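Local coordinates for protein putative aspartyl-tRNA synthetase (Leishmania major, PDB 6OD8) that probably catalyses the ATP-dependent attachment of L-aspartate to tRNA(Asp), as a class II aminoacyl-tRNA synthetase, at residues Ser77-Pro82 against Lys87-Arg92; Thr422-Thr427 against Ser453-Phe458. All coordinates share one frame; numbering follows the deposited sequence.

Contact 1: Ser77-Pro82 against Lys87-Arg92; sequences SELSRP and KTVLIR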
ATOM      1  N   SER A  77      24.516  -0.018  14.203  1.00 23.53           N
ATOM      2  CA  SER A  77      23.559  -0.679  15.088  1.00 31.14           C
ATOM      3  C   SER A  77      24.138  -1.938  15.717  1.00 27.53           C
ATOM      4  O   SER A  77      23.716  -2.334  16.810  1.00 31.64           O
ATOM      5  CB  SER A  77      22.277  -1.011  14.321  1.00 31.80           C
ATOM      6  OG  SER A  77      22.555  -1.751  13.131  1.00 33.11           O
ATOM      7  N   GLU A  78      25.121  -2.567  15.060  1.00 32.03           N
ATOM      8  CA  GLU A  78      25.667  -3.846  15.494  1.00 36.02           C
ATOM      9  C   GLU A  78      26.859  -3.718  16.439  1.00 29.88           C
ATOM     10  O   GLU A  78      27.358  -4.741  16.912  1.00 40.12           O
ATOM     11  CB  GLU A  78      26.076  -4.681  14.268  1.00 45.24           C
ATOM     12  CG  GLU A  78      24.914  -5.188  13.413  1.00 57.82           C
ATOM     13  CD  GLU A  78      25.376  -5.928  12.150  1.00 71.64           C
ATOM     14  OE1 GLU A  78      26.600  -6.124  11.965  1.00 74.25           O
ATOM     15  OE2 GLU A  78      24.508  -6.310  11.333  1.00 75.19           O
ATOM     16  N   LEU A  79      27.312  -2.500  16.748  1.00 25.60           N
ATOM     17  CA  LEU A  79      28.605  -2.304  17.398  1.00 29.95           C
ATOM     18  C   LEU A  79      28.654  -2.773  18.843  1.00 39.80           C
ATOM     19  O   LEU A  79      29.752  -2.862  19.409  1.00 36.77           O
ATOM     20  CB  LEU A  79      28.989  -0.828  17.330  1.00 32.68           C
ATOM     21  CG  LEU A  79      29.444  -0.390  15.946  1.00 27.21           C
ATOM     22  CD1 LEU A  79      29.722   1.117  15.904  1.00 24.65           C
ATOM     23  CD2 LEU A  79      30.669  -1.200  15.566  1.00 27.05           C
ATOM     24  N   SER A  80      27.517  -3.063  19.463  1.00 38.47           N
ATOM     25  CA  SER A  80      27.544  -3.551  20.829  1.00 39.26           C
ATOM     26  C   SER A  80      27.514  -5.073  20.917  1.00 44.02           C
ATOM     27  O   SER A  80      27.611  -5.613  22.025  1.00 49.74           O
ATOM     28  CB  SER A  80      26.391  -2.936  21.625  1.00 40.02           C
ATOM     29  OG  SER A  80      26.734  -1.613  22.015  1.00 38.54           O
ATOM     30  N   ARG A  81      27.411  -5.766  19.785  1.00 45.43           N
ATOM     31  CA  ARG A  81      27.551  -7.215  19.762  1.00 49.01           C
ATOM     32  C   ARG A  81      28.848  -7.620  20.461  1.00 46.02           C
ATOM     33  O   ARG A  81      29.912  -7.064  20.151  1.00 42.04           O
ATOM     34  CB  ARG A  81      27.544  -7.730  18.319  1.00 51.09           C
ATOM     35  CG  ARG A  81      26.156  -7.870  17.687  1.00 55.85           C
ATOM     36  CD  ARG A  81      26.239  -7.990  16.158  1.00 64.51           C
ATOM     37  NE  ARG A  81      27.371  -8.812  15.719  1.00 78.64           N
ATOM     38  CZ  ARG A  81      27.704  -9.027  14.446  1.00 81.03           C
ATOM     39  NH1 ARG A  81      26.991  -8.484  13.467  1.00 80.74           N
ATOM     40  NH2 ARG A  81      28.754  -9.787  14.149  1.00 78.63           N
ATOM     41  N   PRO A  82      28.804  -8.563  21.407  1.00 47.03           N
ATOM     42  CA  PRO A  82      30.015  -8.880  22.184  1.00 50.23           C
ATOM     43  C   PRO A  82      31.153  -9.443  21.349  1.00 43.89           C
ATOM     44  O   PRO A  82      32.312  -9.328  21.763  1.00 48.31           O
ATOM     45  CB  PRO A  82      29.516  -9.909  23.207  1.00 57.63           C
ATOM     46  CG  PRO A  82      28.346 -10.549  22.535  1.00 57.37           C
ATOM     47  CD  PRO A  82      27.679  -9.447  21.756  1.00 49.61           C
ATOM     48  N   LYS A  87      37.907  -6.057  18.195  1.00 34.02           N
ATOM     49  CA  LYS A  87      38.065  -6.232  16.762  1.00 42.59           C
ATOM     50  C   LYS A  87      38.167  -4.860  16.106  1.00 40.32           C
ATOM     51  O   LYS A  87      37.563  -3.890  16.568  1.00 36.36           O
ATOM     52  CB  LYS A  87      36.899  -7.025  16.162  1.00 43.35           C
ATOM     53  CG  LYS A  87      36.532  -8.303  16.920  1.00 46.40           C
ATOM     54  CD  LYS A  87      37.409  -9.469  16.540  1.00 52.27           C
ATOM     55  CE  LYS A  87      36.897 -10.777  17.138  1.00 55.88           C
ATOM     56  NZ  LYS A  87      37.105 -10.875  18.613  1.00 59.03           N
ATOM     57  N   THR A  88      38.958  -4.778  15.036  1.00 32.49           N
ATOM     58  CA  THR A  88      39.005  -3.581  14.206  1.00 33.34           C
ATOM     59  C   THR A  88      38.043  -3.782  13.045  1.00 27.87           C
ATOM     60  O   THR A  88      38.166  -4.769  12.313  1.00 28.21           O
ATOM     61  CB  THR A  88      40.417  -3.311  13.686  1.00 35.15           C
ATOM     62  OG1 THR A  88      41.285  -3.008  14.782  1.00 36.20           O
ATOM     63  CG2 THR A  88      40.396  -2.141  12.734  1.00 28.72           C
ATOM     64  N   VAL A  89      37.078  -2.862  12.885  1.00 27.37           N
ATOM     65  CA  VAL A  89      35.999  -3.035  11.913  1.00 31.94           C
ATOM     66  C   VAL A  89      35.875  -1.799  11.028  1.00 27.81           C
ATOM     67  O   VAL A  89      36.412  -0.729  11.316  1.00 26.57           O
ATOM     68  CB  VAL A  89      34.640  -3.325  12.593  1.00 31.99           C
ATOM     69  CG1 VAL A  89      34.704  -4.619  13.389  1.00 38.86           C
ATOM     70  CG2 VAL A  89      34.263  -2.173  13.491  1.00 31.33           C
ATOM     71  N   LEU A  90      35.126  -1.964   9.944  1.00 22.66           N
ATOM     72  CA  LEU A  90      34.864  -0.905   8.974  1.00 21.45           C
ATOM     73  C   LEU A  90      33.424  -0.456   9.131  1.00 22.26           C
ATOM     74  O   LEU A  90      32.507  -1.261   8.961  1.00 22.05           O
ATOM     75  CB  LEU A  90      35.106  -1.403   7.549  1.00 21.33           C
ATOM     76  CG  LEU A  90      34.755  -0.423   6.432  1.00 31.05           C
ATOM     77  CD1 LEU A  90      35.688   0.780   6.469  1.00 26.36           C
ATOM     78  CD2 LEU A  90      34.830  -1.139   5.096  1.00 30.62           C
ATOM     79  N   ILE A  91      33.233   0.821   9.433  1.00 19.82           N
ATOM     80  CA  ILE A  91      31.907   1.386   9.646  0.59 18.96           C
ATOM     81  C   ILE A  91      31.734   2.584   8.722  1.00 26.45           C
ATOM     82  O   ILE A  91      32.670   3.363   8.512  1.00 23.94           O
ATOM     83  CB  ILE A  91      31.708   1.800  11.120  0.59 25.23           C
ATOM     84  CG1 ILE A  91      32.039   0.632  12.052  0.59 25.56           C
ATOM     85  CG2 ILE A  91      30.282   2.269  11.363  0.59 27.15           C
ATOM     86  CD1 ILE A  91      32.707   1.063  13.347  0.59 22.03           C
ATOM     87  N   ARG A  92      30.527   2.730   8.174  1.00 23.53           N
ATOM     88  CA  ARG A  92      30.138   3.936   7.454  1.00 16.49           C
ATOM     89  C   ARG A  92      29.106   4.679   8.297  1.00 16.20           C
ATOM     90  O   ARG A  92      28.090   4.095   8.686  1.00 19.00           O
ATOM     91  CB  ARG A  92      29.570   3.581   6.078  1.00 18.15           C
ATOM     92  CG  ARG A  92      29.219   4.786   5.241  1.00 16.81           C
ATOM     93  CD  ARG A  92      28.971   4.346   3.811  1.00 20.68           C
ATOM     94  NE  ARG A  92      30.204   3.802   3.221  1.00 23.46           N
ATOM     95  CZ  ARG A  92      30.282   3.247   2.011  1.00 24.14           C
ATOM     96  NH1 ARG A  92      29.188   3.158   1.257  1.00 20.03           N
ATOM     97  NH2 ARG A  92      31.455   2.779   1.558  1.00 23.60           N
TER
HETATM   98  O   HOH W   1      34.968 -10.041  20.892  1.00 46.21           O

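Contact 2: Thr422-Thr427 against Ser453-Phe458; sequences TDDINT and SSARPF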
ATOM      1  N   THR A 422     -30.760  15.630  17.849  1.00 27.27           N
ATOM      2  CA  THR A 422     -30.369  15.654  16.442  1.00 26.28           C
ATOM      3  C   THR A 422     -29.313  16.709  16.149  1.00 29.82           C
ATOM      4  O   THR A 422     -28.824  16.782  15.014  1.00 38.92           O
ATOM      5  CB  THR A 422     -31.597  15.891  15.550  1.00 33.07           C
ATOM      6  OG1 THR A 422     -32.358  16.990  16.069  1.00 42.39           O
ATOM      7  CG2 THR A 422     -32.478  14.650  15.515  1.00 35.57           C
ATOM      8  N   ASP A 423     -28.940  17.517  17.142  1.00 26.66           N
ATOM      9  CA  ASP A 423     -27.930  18.550  16.937  1.00 31.12           C
ATOM     10  C   ASP A 423     -26.581  17.918  16.598  1.00 35.23           C
ATOM     11  O   ASP A 423     -26.295  16.772  16.954  1.00 37.88           O
ATOM     12  CB  ASP A 423     -27.816  19.444  18.182  1.00 25.10           C
ATOM     13  CG  ASP A 423     -28.938  20.474  18.262  1.00 37.80           C
ATOM     14  OD1 ASP A 423     -29.708  20.580  17.283  1.00 39.85           O
ATOM     15  OD2 ASP A 423     -29.060  21.164  19.300  1.00 39.81           O
ATOM     16  N   ASP A 424     -25.748  18.673  15.886  1.00 37.87           N
ATOM     17  CA  ASP A 424     -24.467  18.161  15.423  1.00 41.03           C
ATOM     18  C   ASP A 424     -23.381  18.440  16.454  1.00 39.69           C
ATOM     19  O   ASP A 424     -23.388  19.476  17.119  1.00 42.38           O
ATOM     20  CB  ASP A 424     -24.094  18.784  14.077  1.00 47.98           C
ATOM     21  CG  ASP A 424     -25.021  18.343  12.945  1.00 57.33           C
ATOM     22  OD1 ASP A 424     -25.654  17.266  13.055  1.00 58.42           O
ATOM     23  OD2 ASP A 424     -25.111  19.079  11.937  1.00 61.86           O
ATOM     24  N   ILE A 425     -22.452  17.507  16.587  1.00 40.85           N
ATOM     25  CA  ILE A 425     -21.345  17.636  17.526  1.00 48.75           C
ATOM     26  C   ILE A 425     -20.140  18.183  16.755  1.00 50.67           C
ATOM     27  O   ILE A 425     -19.436  17.439  16.067  1.00 44.80           O
ATOM     28  CB  ILE A 425     -21.052  16.303  18.218  1.00 47.73           C
ATOM     29  CG1 ILE A 425     -22.330  15.807  18.921  1.00 43.52           C
ATOM     30  CG2 ILE A 425     -19.925  16.467  19.214  1.00 54.67           C
ATOM     31  CD1 ILE A 425     -22.185  14.543  19.740  1.00 38.87           C
ATOM     32  N   ASN A 426     -19.886  19.494  16.885  1.00 54.97           N
ATOM     33  CA  ASN A 426     -18.834  20.171  16.126  1.00 52.60           C
ATOM     34  C   ASN A 426     -17.431  19.805  16.619  1.00 59.46           C
ATOM     35  O   ASN A 426     -17.240  18.759  17.251  1.00 49.19           O
ATOM     36  CB  ASN A 426     -19.030  21.696  16.166  1.00 54.39           C
ATOM     37  CG  ASN A 426     -18.712  22.310  17.535  1.00 53.86           C
ATOM     38  OD1 ASN A 426     -17.574  22.691  17.818  1.00 57.21           O
ATOM     39  ND2 ASN A 426     -19.721  22.418  18.375  1.00 54.64           N
ATOM     40  N   THR A 427     -16.436  20.649  16.324  1.00 61.74           N
ATOM     41  CA  THR A 427     -15.065  20.311  16.694  1.00 59.24           C
ATOM     42  C   THR A 427     -14.728  20.734  18.121  1.00 56.13           C
ATOM     43  O   THR A 427     -14.010  20.017  18.827  1.00 53.30           O
ATOM     44  CB  THR A 427     -14.074  20.929  15.704  1.00 58.38           C
ATOM     45  OG1 THR A 427     -14.409  20.508  14.376  1.00 51.66           O
ATOM     46  CG2 THR A 427     -12.661  20.447  16.010  1.00 60.99           C
ATOM     47  N   SER A 453     -29.001  11.883  10.332  1.00 22.70           N
ATOM     48  CA  SER A 453     -29.010  11.816   8.875  1.00 27.81           C
ATOM     49  C   SER A 453     -28.481  13.103   8.249  1.00 30.31           C
ATOM     50  O   SER A 453     -27.789  13.070   7.224  1.00 30.99           O
ATOM     51  CB  SER A 453     -30.434  11.508   8.405  1.00 31.25           C
ATOM     52  OG  SER A 453     -30.744  12.130   7.163  1.00 34.08           O
ATOM     53  N   SER A 454     -28.775  14.247   8.867  1.00 26.82           N
ATOM     54  CA  SER A 454     -28.357  15.527   8.314  1.00 26.60           C
ATOM     55  C   SER A 454     -26.840  15.684   8.270  1.00 26.58           C
ATOM     56  O   SER A 454     -26.340  16.504   7.491  1.00 33.98           O
ATOM     57  CB  SER A 454     -28.984  16.666   9.126  1.00 31.65           C
ATOM     58  OG  SER A 454     -28.451  16.658  10.437  1.00 39.16           O
ATOM     59  N   ALA A 455     -26.095  14.911   9.062  1.00 22.77           N
ATOM     60  CA  ALA A 455     -24.638  15.010   9.108  1.00 26.28           C
ATOM     61  C   ALA A 455     -23.911  14.016   8.195  1.00 29.17           C
ATOM     62  O   ALA A 455     -22.671  13.998   8.181  1.00 30.57           O
ATOM     63  CB  ALA A 455     -24.150  14.820  10.550  1.00 31.68           C
ATOM     64  N   ARG A 456     -24.629  13.188   7.447  1.00 21.98           N
ATOM     65  CA  ARG A 456     -24.022  12.080   6.726  1.00 19.41           C
ATOM     66  C   ARG A 456     -24.246  12.204   5.225  1.00 22.98           C
ATOM     67  O   ARG A 456     -25.231  12.806   4.780  1.00 23.41           O
ATOM     68  CB  ARG A 456     -24.587  10.734   7.209  1.00 17.59           C
ATOM     69  CG  ARG A 456     -24.268  10.437   8.660  1.00 22.54           C
ATOM     70  CD  ARG A 456     -22.810  10.733   9.003  1.00 31.99           C
ATOM     71  NE  ARG A 456     -22.206   9.587   9.653  1.00 33.46           N
ATOM     72  CZ  ARG A 456     -21.117   9.617  10.416  1.00 35.85           C
ATOM     73  NH1 ARG A 456     -20.493  10.758  10.661  1.00 28.55           N
ATOM     74  NH2 ARG A 456     -20.665   8.490  10.942  1.00 36.99           N
ATOM     75  N   PRO A 457     -23.352  11.615   4.420  1.00 21.13           N
ATOM     76  CA  PRO A 457     -23.464  11.687   2.958  1.00 24.32           C
ATOM     77  C   PRO A 457     -24.691  10.961   2.425  1.00 18.80           C
ATOM     78  O   PRO A 457     -25.324  10.154   3.105  1.00 21.10           O
ATOM     79  CB  PRO A 457     -22.177  10.983   2.482  1.00 22.26           C
ATOM     80  CG  PRO A 457     -21.259  11.026   3.602  1.00 24.59           C
ATOM     81  CD  PRO A 457     -22.094  10.981   4.846  1.00 22.44           C
ATOM     82  N   PHE A 458     -24.979  11.221   1.143  1.00 25.23           N
ATOM     83  CA  PHE A 458     -26.189  10.710   0.503  1.00 25.81           C
ATOM     84  C   PHE A 458     -26.203   9.184   0.429  1.00 21.72           C
ATOM     85  O   PHE A 458     -27.280   8.584   0.359  1.00 22.87           O
ATOM     86  CB  PHE A 458     -26.346  11.320  -0.910  1.00 25.38           C
ATOM     87  CG  PHE A 458     -25.301  10.857  -1.896  1.00 29.24           C
ATOM     88  CD1 PHE A 458     -25.574   9.818  -2.777  1.00 35.59           C
ATOM     89  CD2 PHE A 458     -24.037  11.441  -1.923  1.00 34.47           C
ATOM     90  CE1 PHE A 458     -24.610   9.370  -3.664  1.00 23.44           C
ATOM     91  CE2 PHE A 458     -23.058  11.000  -2.816  1.00 36.26           C
ATOM     92  CZ  PHE A 458     -23.345   9.964  -3.687  1.00 31.59           C
TER

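Contact 1: Ser77-Pro82 against Lys87-Arg92
Leu79 has CG anti to its carbonyl carbon (chi1 -74°), and Ile91 places CG1 in the same way (chi1 -53°), which sends the two branched side chains toward each other until their methyl ends meet tip to tip. Leu79 CD2 is 3.8 Å from Ile91 CD1, and Leu79 CD1 lies 3.9 Å from that same methyl, so CD1 of the isoleucine faces both prongs of the leucine fork. These CD1 contacts describe one of two deposited conformers of Ile91 and are less certain for that reason. Across the two segments, Val89 sits farther off, its CG2 4.3 Å from Leu79 CD2. Val89 and Ile91, two apart on one strand, share the strand face turned to the leucine. The backbones stay well separated, with 9.2 Å between the CA atoms of Leu79 and Ile91, and the direct contact is apolar.

Leu79 is offered from a type I beta turn running from Glu78 to Arg81, closed by Arg81 N on Glu78 O at 3.1 Å. A salt bridge also links the end residues of the turn, Arg81 NH1 to Glu78 OE1 at 2.8 Å, but the arginine is poorly ordered and the detail uncertain. Nearer the connection between the segments, one water donates to Pro82 O; its oxygen lies 3.2 Å from Lys87 NZ, from which it accepts, joining the two ends.

Leu79 also packs on Val116, Val149 and Ile164, from three further strands, while Ile91 adds Leu166 and Val76. An apolar side chain from the lead-in loop is thereby set among the strands of a curled beta-sheet, with strand 88-100 as its first member, as in the OB-fold, the nucleic-acid-binding barrel of this domain.

Contact 2: Thr422-Thr427 against Ser453-Phe458
Asp424, in an extended stretch of loop, has its CA 7.1 Å from that of Ala455, which closes a short 3-10 turn at 453-455; this is the closest pair of CA atoms across the two segments. Asp424 sends its carboxylate into the gap, with CG anti to the carbonyl carbon (chi1 -67°), and a single oxygen does all the touching. Its OD1 lies 3.8 Å from Ala455 CB and 3.9 Å from Ser454 OG, the latter too long for a hydrogen bond. The serine hydroxyl sits between its own backbone N and carbonyl carbon (chi1 66°), on the side facing the aspartate. Inside the turn, Arg456 N reaches Ser453 O at 3.2 Å.

Each loop is secured by its own neighbours: Ile425 packs on Tyr404, Ile408 and Leu411 of helix 404-412, while Arg456 bridges to Asp474 and makes a cation-pi contact with Phe451. The two loops meet at the surface of the class II synthetase domain. Chemically, the contact buries Asp424 OD1 against the Ala455 methyl and near the Ser454 hydroxyl with no partner in the model, which probably costs some solvation, so this slight touch is likely weakly favourable at most.

How the contacts relate
Contacts 1 and 2 lie on opposite sides of the chain's centre, their own centres about 59 Å apart and their nearest atoms about 41 Å, so neither touches the other. They follow in series along the chain. Contact 1 belongs to the N-terminal OB-fold domain, probably the tRNA anticodon-binding part as in relatives, and contact 2 to the class II domain that carries the synthetase chemistry. Their character also differs: 77-82 with 87-92 is buried in an apolar core, whereas 422-427 with 453-458 is exposed. The second subunit comes within reach of contact 1, at Arg92, but does not touch the segments of contact 2.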